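PDB 2IBO: hypothetical protein SP2199 from Streptococcus pneumoniae TIGR4, which is of unknown function but belongs to the thiamine-binding protein family and so may bind thiamine or a related compound. Local coordinates for residues M1-L7 against T43-F49. Sequence-based numbering, arbitrary orientation.
Sequences MKASIAL and TVLEGEF
Strands 2-7 and 43-46 run antiparallel at 163°, their axes approaching to 4.5 Å, and Ile5 with Leu45, Leu7 with Thr43 and Ala3 with Gly47 form the hydrogen-bonded pairs. The chain turns a corner at Gly47, Glu48 takes the N-cap position, and Phe49 N, in the first turn of helix 49-64, still donates to Met1 O at 2.7 Å.

Leu45 O is gripped twice, by Ile5 N and, from the opposite face of its carbonyl plane, by Ser4 OG at 3.0 Å. With chi1 at -164° the hydroxyl lies beside its own carbonyl carbon and reaches Leu45 O, which satisfies this buried polar group within the sheet. Beyond the corner, Ala3 CB lies at the edge of the Phe49 ring, near its plane and 3.7 Å from CD1.

Ala3, Ile5 and Leu7 face helix 49-64, meeting Leu52, Met53 and Leu56. On the other face Ser4 and Ala6 pack against Phe41 of a second subunit. Strand 70-79 lies beside strand 2-11 and strand 35-38 beside 43-46, leaving the contact's own strands at the centre of the four-stranded antiparallel sheet; this strand order, with the beta-alpha-beta-beta-alpha-beta succession of elements, is that of a ferredoxin-like fold.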
HETATM    1  N   MSE A   1      11.912  -3.661 -18.905  1.00 52.39           N
HETATM    2  CA  MSE A   1      12.505  -4.994 -18.609  1.00 52.34           C
HETATM    3  C   MSE A   1      12.437  -5.367 -17.127  1.00 49.89           C
HETATM    4  O   MSE A   1      11.385  -5.779 -16.647  1.00 50.74           O
HETATM    5  CB  MSE A   1      13.958  -5.039 -19.079  1.00 78.64           C
HETATM    6  CG  MSE A   1      14.657  -6.366 -18.821  1.00 78.12           C
HETATM    7 SE   MSE A   1      16.484  -6.330 -19.458  1.00 78.53          SE
HETATM    8  CE  MSE A   1      17.180  -4.957 -18.242  1.00 76.54           C
ATOM      9  N   LYS A   2      13.551  -5.225 -16.407  1.00 29.75           N
ATOM     10  CA  LYS A   2      13.603  -5.587 -14.990  1.00 25.32           C
ATOM     11  C   LYS A   2      12.447  -5.044 -14.167  1.00 22.61           C
ATOM     12  O   LYS A   2      12.079  -3.866 -14.288  1.00 20.69           O
ATOM     13  CB  LYS A   2      14.926  -5.141 -14.365  1.00 45.91           C
ATOM     14  CG  LYS A   2      16.034  -6.176 -14.456  1.00 48.17           C
ATOM     15  CD  LYS A   2      17.354  -5.645 -13.907  1.00 50.41           C
ATOM     16  CE  LYS A   2      17.895  -4.504 -14.776  1.00 53.13           C
ATOM     17  NZ  LYS A   2      19.204  -3.956 -14.309  1.00 55.10           N
ATOM     18  N   ALA A   3      11.875  -5.918 -13.332  1.00 18.85           N
ATOM     19  CA  ALA A   3      10.759  -5.534 -12.481  1.00 15.80           C
ATOM     20  C   ALA A   3      10.624  -6.419 -11.259  1.00 14.52           C
ATOM     21  O   ALA A   3      11.042  -7.569 -11.259  1.00 14.73           O
ATOM     22  CB  ALA A   3       9.480  -5.566 -13.271  1.00 12.73           C
ATOM     23  N   SER A   4      10.044  -5.866 -10.206  1.00 23.71           N
ATOM     24  CA  SER A   4       9.833  -6.623  -8.989  1.00 24.69           C
ATOM     25  C   SER A   4       8.394  -6.350  -8.576  1.00 24.75           C
ATOM     26  O   SER A   4       7.913  -5.225  -8.695  1.00 25.63           O
ATOM     27  CB  SER A   4      10.804  -6.185  -7.899  1.00 27.54           C
ATOM     28  OG  SER A   4      10.855  -7.152  -6.865  1.00 30.04           O
ATOM     29  N   ILE A   5       7.717  -7.391  -8.105  1.00 27.39           N
ATOM     30  CA  ILE A   5       6.318  -7.332  -7.704  1.00 25.92           C
ATOM     31  C   ILE A   5       6.181  -7.933  -6.322  1.00 26.45           C
ATOM     32  O   ILE A   5       6.719  -9.005  -6.054  1.00 28.33           O
ATOM     33  CB  ILE A   5       5.455  -8.163  -8.697  1.00 17.95           C
ATOM     34  CG1 ILE A   5       5.379  -7.433 -10.030  1.00 17.57           C
ATOM     35  CG2 ILE A   5       4.085  -8.461  -8.132  1.00 15.73           C
ATOM     36  CD1 ILE A   5       4.841  -6.041  -9.897  1.00 20.74           C
ATOM     37  N   ALA A   6       5.478  -7.239  -5.438  1.00 15.98           N
ATOM     38  CA  ALA A   6       5.250  -7.739  -4.089  1.00 15.10           C
ATOM     39  C   ALA A   6       3.750  -7.977  -4.042  1.00 15.81           C
ATOM     40  O   ALA A   6       2.963  -7.090  -4.390  1.00 16.09           O
ATOM     41  CB  ALA A   6       5.666  -6.698  -3.072  1.00 21.04           C
ATOM     42  N   LEU A   7       3.335  -9.176  -3.655  1.00 18.81           N
ATOM     43  CA  LEU A   7       1.901  -9.471  -3.623  1.00 20.76           C
ATOM     44  C   LEU A   7       1.391  -9.929  -2.261  1.00 21.05           C
ATOM     45  O   LEU A   7       2.034 -10.735  -1.566  1.00 20.97           O
ATOM     46  CB  LEU A   7       1.550 -10.533  -4.687  1.00 23.41           C
ATOM     47  CG  LEU A   7       0.086 -11.015  -4.780  1.00 23.91           C
ATOM     48  CD1 LEU A   7      -0.835  -9.864  -5.276  1.00 22.82           C
ATOM     49  CD2 LEU A   7       0.008 -12.221  -5.713  1.00 21.13           C
ATOM     50  N   THR A  43       4.278 -11.546  -0.825  1.00 13.71           N
ATOM     51  CA  THR A  43       5.185 -12.470  -1.497  1.00 14.93           C
ATOM     52  C   THR A  43       5.876 -11.644  -2.557  1.00 14.18           C
ATOM     53  O   THR A  43       5.209 -11.022  -3.387  1.00 13.21           O
ATOM     54  CB  THR A  43       4.429 -13.683  -2.138  1.00 23.04           C
ATOM     55  OG1 THR A  43       3.865 -14.511  -1.109  1.00 22.78           O
ATOM     56  CG2 THR A  43       5.382 -14.526  -2.954  1.00 20.75           C
ATOM     57  N   VAL A  44       7.206 -11.636  -2.520  1.00 14.30           N
ATOM     58  CA  VAL A  44       8.007 -10.844  -3.450  1.00 15.06           C
ATOM     59  C   VAL A  44       8.514 -11.648  -4.630  1.00 15.37           C
ATOM     60  O   VAL A  44       9.191 -12.653  -4.447  1.00 14.13           O
ATOM     61  CB  VAL A  44       9.232 -10.209  -2.721  1.00 23.39           C
ATOM     62  CG1 VAL A  44      10.106  -9.454  -3.710  1.00 21.23           C
ATOM     63  CG2 VAL A  44       8.758  -9.284  -1.618  1.00 21.52           C
ATOM     64  N   LEU A  45       8.196 -11.179  -5.835  1.00 17.26           N
ATOM     65  CA  LEU A  45       8.618 -11.829  -7.073  1.00 18.01           C
ATOM     66  C   LEU A  45       9.617 -10.948  -7.814  1.00 18.63           C
ATOM     67  O   LEU A  45       9.565  -9.727  -7.717  1.00 18.34           O
ATOM     68  CB  LEU A  45       7.399 -12.107  -7.966  1.00 16.18           C
ATOM     69  CG  LEU A  45       6.299 -12.996  -7.363  1.00 15.14           C
ATOM     70  CD1 LEU A  45       5.158 -13.156  -8.349  1.00 15.98           C
ATOM     71  CD2 LEU A  45       6.860 -14.341  -6.997  1.00 13.11           C
ATOM     72  N   GLU A  46      10.519 -11.565  -8.568  1.00 30.36           N
ATOM     73  CA  GLU A  46      11.530 -10.810  -9.302  1.00 32.39           C
ATOM     74  C   GLU A  46      11.729 -11.387 -10.702  1.00 32.25           C
ATOM     75  O   GLU A  46      11.867 -12.598 -10.854  1.00 32.11           O
ATOM     76  CB  GLU A  46      12.847 -10.861  -8.530  1.00 26.86           C
ATOM     77  CG  GLU A  46      13.820  -9.789  -8.895  1.00 30.06           C
ATOM     78  CD  GLU A  46      15.204 -10.054  -8.336  1.00 32.24           C
ATOM     79  OE1 GLU A  46      16.005  -9.104  -8.248  1.00 35.61           O
ATOM     80  OE2 GLU A  46      15.509 -11.213  -7.994  1.00 34.82           O
ATOM     81  N   GLY A  47      11.759 -10.516 -11.712  1.00 16.38           N
ATOM     82  CA  GLY A  47      11.942 -10.954 -13.089  1.00 17.23           C
ATOM     83  C   GLY A  47      11.535  -9.898 -14.101  1.00 19.55           C
ATOM     84  O   GLY A  47      11.445  -8.713 -13.760  1.00 21.12           O
ATOM     85  N   GLU A  48      11.287 -10.323 -15.344  1.00 22.04           N
ATOM     86  CA  GLU A  48      10.884  -9.425 -16.441  1.00 22.59           C
ATOM     87  C   GLU A  48       9.496  -8.833 -16.193  1.00 22.32           C
ATOM     88  O   GLU A  48       8.580  -9.526 -15.756  1.00 21.94           O
ATOM     89  CB  GLU A  48      10.873 -10.182 -17.771  1.00 60.82           C
ATOM     90  CG  GLU A  48      12.236 -10.556 -18.303  1.00 65.78           C
ATOM     91  CD  GLU A  48      13.067  -9.348 -18.677  1.00 69.93           C
ATOM     92  OE1 GLU A  48      12.566  -8.497 -19.448  1.00 71.02           O
ATOM     93  OE2 GLU A  48      14.222  -9.250 -18.205  1.00 73.30           O
ATOM     94  N   PHE A  49       9.333  -7.553 -16.493  1.00 28.04           N
ATOM     95  CA  PHE A  49       8.054  -6.904 -16.272  1.00 28.13           C
ATOM     96  C   PHE A  49       6.905  -7.686 -16.885  1.00 28.52           C
ATOM     97  O   PHE A  49       5.900  -7.953 -16.212  1.00 27.79           O
ATOM     98  CB  PHE A  49       8.065  -5.474 -16.825  1.00 23.88           C
ATOM     99  CG  PHE A  49       6.834  -4.690 -16.470  1.00 23.47           C
ATOM    100  CD1 PHE A  49       6.420  -4.593 -15.146  1.00 21.95           C
ATOM    101  CD2 PHE A  49       6.076  -4.067 -17.456  1.00 23.81           C
ATOM    102  CE1 PHE A  49       5.272  -3.895 -14.806  1.00 22.71           C
ATOM    103  CE2 PHE A  49       4.919  -3.361 -17.125  1.00 23.60           C
ATOM    104  CZ  PHE A  49       4.520  -3.277 -15.791  1.00 23.27           C
TER